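Local coordinates for protein catechol O-methyltransferase (Niastella koreensis, PDB 7CVW) that transfers a methyl group from S-adenosyl-L-methionine to either hydroxyl of catechol-like compounds, with magnesium as its preferred cofactor, at residues L25-S30 and A68-I73. Numbering follows the deposited sequence.
Sequences LAATNS and AGYSTI. With SAH (S-adenosyl-L-homocysteine), chain E.
Ala27 of helix 22-34 faces the start of helix 70-76, and its CA comes within 5.8 Å of the CA of Tyr70. Its methyl CB meets the edge of the Tyr70 ring near the ring plane, 4.3 Å from Tyr70 CD2. The same CB also touches Ile73 CD1. Thr28 lies beside Tyr70, pointing the same way, and its OG1 sits obliquely to the ring, 3.4 Å from Tyr70 CE2. The Tyr70 ring reaches helix 22-34 because CG is anti to the backbone N (chi1 -174°). Thr28 OG1 makes a weak hydrogen bond to Leu24 O in its own helix, and Tyr70 OH hydrogen-bonds to Glu20.

At the loop before helix 70-76, Ala68 CB packs 3.6 Å from Ser30 OG and also against Ala27 O. Ser30 OG donates a hydrogen bond to Ala27 O (2.7 Å). Asn101 of helix 92-104 bonds to both Ser30 OG and Ala68 O, so one amide ties the two segments together.

Ser71 binds the co-product S-adenosyl-L-homocysteine. Ser71 N donates to the ligand's carboxylate, and Ser71 OG accepts from its amino N while also hydrogen-bonding to Glu63. Direct contact between the segments is thus van der Waals, and the Ser30 and Thr28 hydroxyls within it find their polar partners along helix 22-34 and at Asn101. In this Rossmann-like methyltransferase, helix 22-34 packs against the helix start whose Ser71 binds the ligand's amino and carboxylate groups.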
ATOM      1  N   LEU A  25      10.054  -7.362  19.353  1.00  9.49           N
ATOM      2  CA  LEU A  25      11.416  -6.930  19.727  1.00  9.96           C
ATOM      3  C   LEU A  25      12.281  -8.173  19.956  1.00  9.61           C
ATOM      4  O   LEU A  25      13.475  -8.149  19.584  1.00  9.81           O
ATOM      5  CB  LEU A  25      11.342  -6.053  20.976  1.00 10.18           C
ATOM      6  CG  LEU A  25      10.638  -4.718  20.773  1.00 10.08           C
ATOM      7  CD1 LEU A  25      10.479  -4.011  22.115  1.00 10.39           C
ATOM      8  CD2 LEU A  25      11.391  -3.858  19.768  1.00 10.75           C
ATOM      9  N   ALA A  26      11.718  -9.222  20.551  1.00 10.10           N
ATOM     10  CA  ALA A  26      12.468 -10.463  20.842  1.00 10.35           C
ATOM     11  C   ALA A  26      12.823 -11.132  19.504  1.00 10.39           C
ATOM     12  O   ALA A  26      13.928 -11.674  19.372  1.00 10.48           O
ATOM     13  CB  ALA A  26      11.662 -11.360  21.751  1.00 10.32           C
ATOM     14  N   ALA A  27      11.925 -11.119  18.527  1.00 10.00           N
ATOM     15  CA  ALA A  27      12.249 -11.672  17.187  1.00 10.03           C
ATOM     16  C   ALA A  27      13.451 -10.927  16.588  1.00 10.35           C
ATOM     17  O   ALA A  27      14.393 -11.541  16.042  1.00 10.00           O
ATOM     18  CB  ALA A  27      11.049 -11.570  16.272  1.00  9.85           C
ATOM     19  N   THR A  28      13.464  -9.616  16.666  1.00 10.05           N
ATOM     20  CA  THR A  28      14.598  -8.815  16.154  1.00 10.08           C
ATOM     21  C   THR A  28      15.862  -9.188  16.928  1.00 10.59           C
ATOM     22  O   THR A  28      16.913  -9.419  16.322  1.00 10.90           O
ATOM     23  CB  THR A  28      14.301  -7.315  16.232  1.00 10.25           C
ATOM     24  OG1 THR A  28      13.183  -7.071  15.379  1.00 11.46           O
ATOM     25  CG2 THR A  28      15.467  -6.448  15.805  1.00 10.50           C
ATOM     26  N   ASN A  29      15.769  -9.275  18.247  1.00 11.61           N
ATOM     27  CA  ASN A  29      16.951  -9.568  19.098  1.00 12.77           C
ATOM     28  C   ASN A  29      17.501 -10.952  18.770  1.00 12.32           C
ATOM     29  O   ASN A  29      18.746 -11.149  18.829  1.00 11.91           O
ATOM     30  CB  ASN A  29      16.603  -9.416  20.583  1.00 14.95           C
ATOM     31  CG  ASN A  29      16.446  -7.961  20.973  1.00 19.69           C
ATOM     32  OD1 ASN A  29      16.977  -7.080  20.293  1.00 25.73           O
ATOM     33  ND2 ASN A  29      15.687  -7.694  22.024  1.00 23.98           N
ATOM     34  N   SER A  30      16.638 -11.881  18.353  1.00 11.63           N
ATOM     35  CA  SER A  30      17.065 -13.279  18.112  1.00 10.96           C
ATOM     36  C   SER A  30      18.056 -13.319  16.942  1.00 10.80           C
ATOM     37  O   SER A  30      18.834 -14.274  16.858  1.00 11.35           O
ATOM     38  CB  SER A  30      15.881 -14.208  17.914  1.00 10.35           C
ATOM     39  OG  SER A  30      15.278 -13.989  16.646  1.00 10.37           O
ATOM     40  N   ALA A  68      13.429 -14.928  11.058  1.00  8.83           N
ATOM     41  CA  ALA A  68      13.134 -15.111  12.497  1.00  8.71           C
ATOM     42  C   ALA A  68      11.625 -14.973  12.766  1.00  8.50           C
ATOM     43  O   ALA A  68      11.228 -14.952  13.925  1.00  8.24           O
ATOM     44  CB  ALA A  68      13.956 -14.115  13.283  1.00  9.52           C
ATOM     45  N   GLY A  69      10.805 -14.840  11.727  1.00  7.82           N
ATOM     46  CA  GLY A  69       9.346 -14.770  11.884  1.00  7.86           C
ATOM     47  C   GLY A  69       8.841 -13.367  12.175  1.00  7.97           C
ATOM     48  O   GLY A  69       7.692 -13.260  12.619  1.00  8.64           O
ATOM     49  N   TYR A  70       9.639 -12.323  11.943  1.00  7.96           N
ATOM     50  CA  TYR A  70       9.244 -10.915  12.238  1.00  7.67           C
ATOM     51  C   TYR A  70       8.040 -10.547  11.359  1.00  7.89           C
ATOM     52  O   TYR A  70       6.979 -10.130  11.860  1.00  7.69           O
ATOM     53  CB  TYR A  70      10.444  -9.982  12.088  1.00  7.92           C
ATOM     54  CG  TYR A  70      10.133  -8.581  12.516  1.00  8.29           C
ATOM     55  CD1 TYR A  70       9.618  -7.695  11.599  1.00  8.71           C
ATOM     56  CD2 TYR A  70      10.314  -8.162  13.823  1.00  9.02           C
ATOM     57  CE1 TYR A  70       9.283  -6.395  11.949  1.00  9.18           C
ATOM     58  CE2 TYR A  70       9.977  -6.868  14.193  1.00  9.56           C
ATOM     59  CZ  TYR A  70       9.466  -5.991  13.258  1.00  9.43           C
ATOM     60  OH  TYR A  70       9.075  -4.743  13.622  1.00 10.68           O
ATOM     61  N   SER A  71       8.165 -10.693  10.039  1.00  7.54           N
ATOM     62  CA  SER A  71       7.051 -10.399   9.097  1.00  8.06           C
ATOM     63  C   SER A  71       5.887 -11.330   9.431  1.00  8.16           C
ATOM     64  O   SER A  71       4.731 -10.881   9.355  1.00  9.69           O
ATOM     65  CB  SER A  71       7.439 -10.517   7.656  1.00  7.97           C
ATOM     66  OG  SER A  71       7.987 -11.785   7.370  1.00  8.81           O
ATOM     67  N   THR A  72       6.191 -12.587   9.772  1.00  9.11           N
ATOM     68  CA  THR A  72       5.199 -13.633  10.090  1.00  9.52           C
ATOM     69  C   THR A  72       4.298 -13.177  11.244  1.00  8.93           C
ATOM     70  O   THR A  72       3.059 -13.320  11.170  1.00  9.27           O
ATOM     71  CB  THR A  72       5.933 -14.928  10.438  1.00 10.74           C
ATOM     72  OG1 THR A  72       7.056 -15.053   9.553  1.00 12.97           O
ATOM     73  CG2 THR A  72       4.968 -16.094  10.357  1.00 11.48           C
ATOM     74  N   ILE A  73       4.896 -12.655  12.301  1.00  8.92           N
ATOM     75  CA  ILE A  73       4.112 -12.211  13.488  1.00  9.08           C
ATOM     76  C   ILE A  73       3.169 -11.067  13.096  1.00  8.84           C
ATOM     77  O   ILE A  73       2.005 -11.085  13.501  1.00  8.67           O
ATOM     78  CB  ILE A  73       5.059 -11.810  14.630  1.00  9.19           C
ATOM     79  CG1 ILE A  73       5.760 -13.059  15.173  1.00  9.03           C
ATOM     80  CG2 ILE A  73       4.324 -11.049  15.720  1.00 10.10           C
ATOM     81  CD1 ILE A  73       6.993 -12.789  16.004  1.00  9.20           C
TER
HETATM   82  N   SAH E 303      10.156 -12.243   5.558  1.00 20.00           N
HETATM   83  CA  SAH E 303      11.233 -12.175   6.565  1.00 20.00           C
HETATM   84  CB  SAH E 303      12.608 -12.084   5.885  1.00 20.00           C
HETATM   85  CG  SAH E 303      12.933 -13.232   4.989  1.00 20.00           C
HETATM   86  SD  SAH E 303      14.738 -13.110   4.664  1.00 20.00           S
HETATM   87  C   SAH E 303      10.958 -10.937   7.421  1.00 20.00           C
HETATM   88  O   SAH E 303      11.006 -11.051   8.592  1.00 20.00           O
HETATM   89  OXT SAH E 303      10.735  -9.940   6.823  1.00 20.00           O
HETATM   90  C5' SAH E 303      14.924 -14.416   3.409  1.00 20.00           C
HETATM   91  C4' SAH E 303      14.733 -15.785   4.002  1.00 20.00           C
HETATM   92  O4' SAH E 303      14.573 -16.686   2.900  1.00 20.00           O
HETATM   93  C3' SAH E 303      15.910 -16.349   4.828  1.00 20.00           C
HETATM   94  O3' SAH E 303      15.507 -16.806   6.106  1.00 20.00           O
HETATM   95  C2' SAH E 303      16.440 -17.505   3.976  1.00 20.00           C
HETATM   96  O2' SAH E 303      16.991 -18.557   4.721  1.00 20.00           O
HETATM   97  C1' SAH E 303      15.172 -17.901   3.245  1.00 20.00           C
HETATM   98  N9  SAH E 303      15.379 -18.679   2.045  1.00 20.00           N
HETATM   99  C8  SAH E 303      16.459 -18.668   1.212  1.00 20.00           C
HETATM  100  N7  SAH E 303      16.356 -19.519   0.230  1.00 20.00           N
HETATM  101  C5  SAH E 303      15.136 -20.132   0.424  1.00 20.00           C
HETATM  102  C6  SAH E 303      14.438 -21.128  -0.288  1.00 20.00           C
HETATM  103  N6  SAH E 303      14.910 -21.722  -1.364  1.00 20.00           N
HETATM  104  N1  SAH E 303      13.251 -21.510   0.188  1.00 20.00           N
HETATM  105  C2  SAH E 303      12.785 -20.915   1.286  1.00 20.00           C
HETATM  106  N3  SAH E 303      13.354 -19.992   2.040  1.00 20.00           N
HETATM  107  C4  SAH E 303      14.526 -19.615   1.542  1.00 20.00           C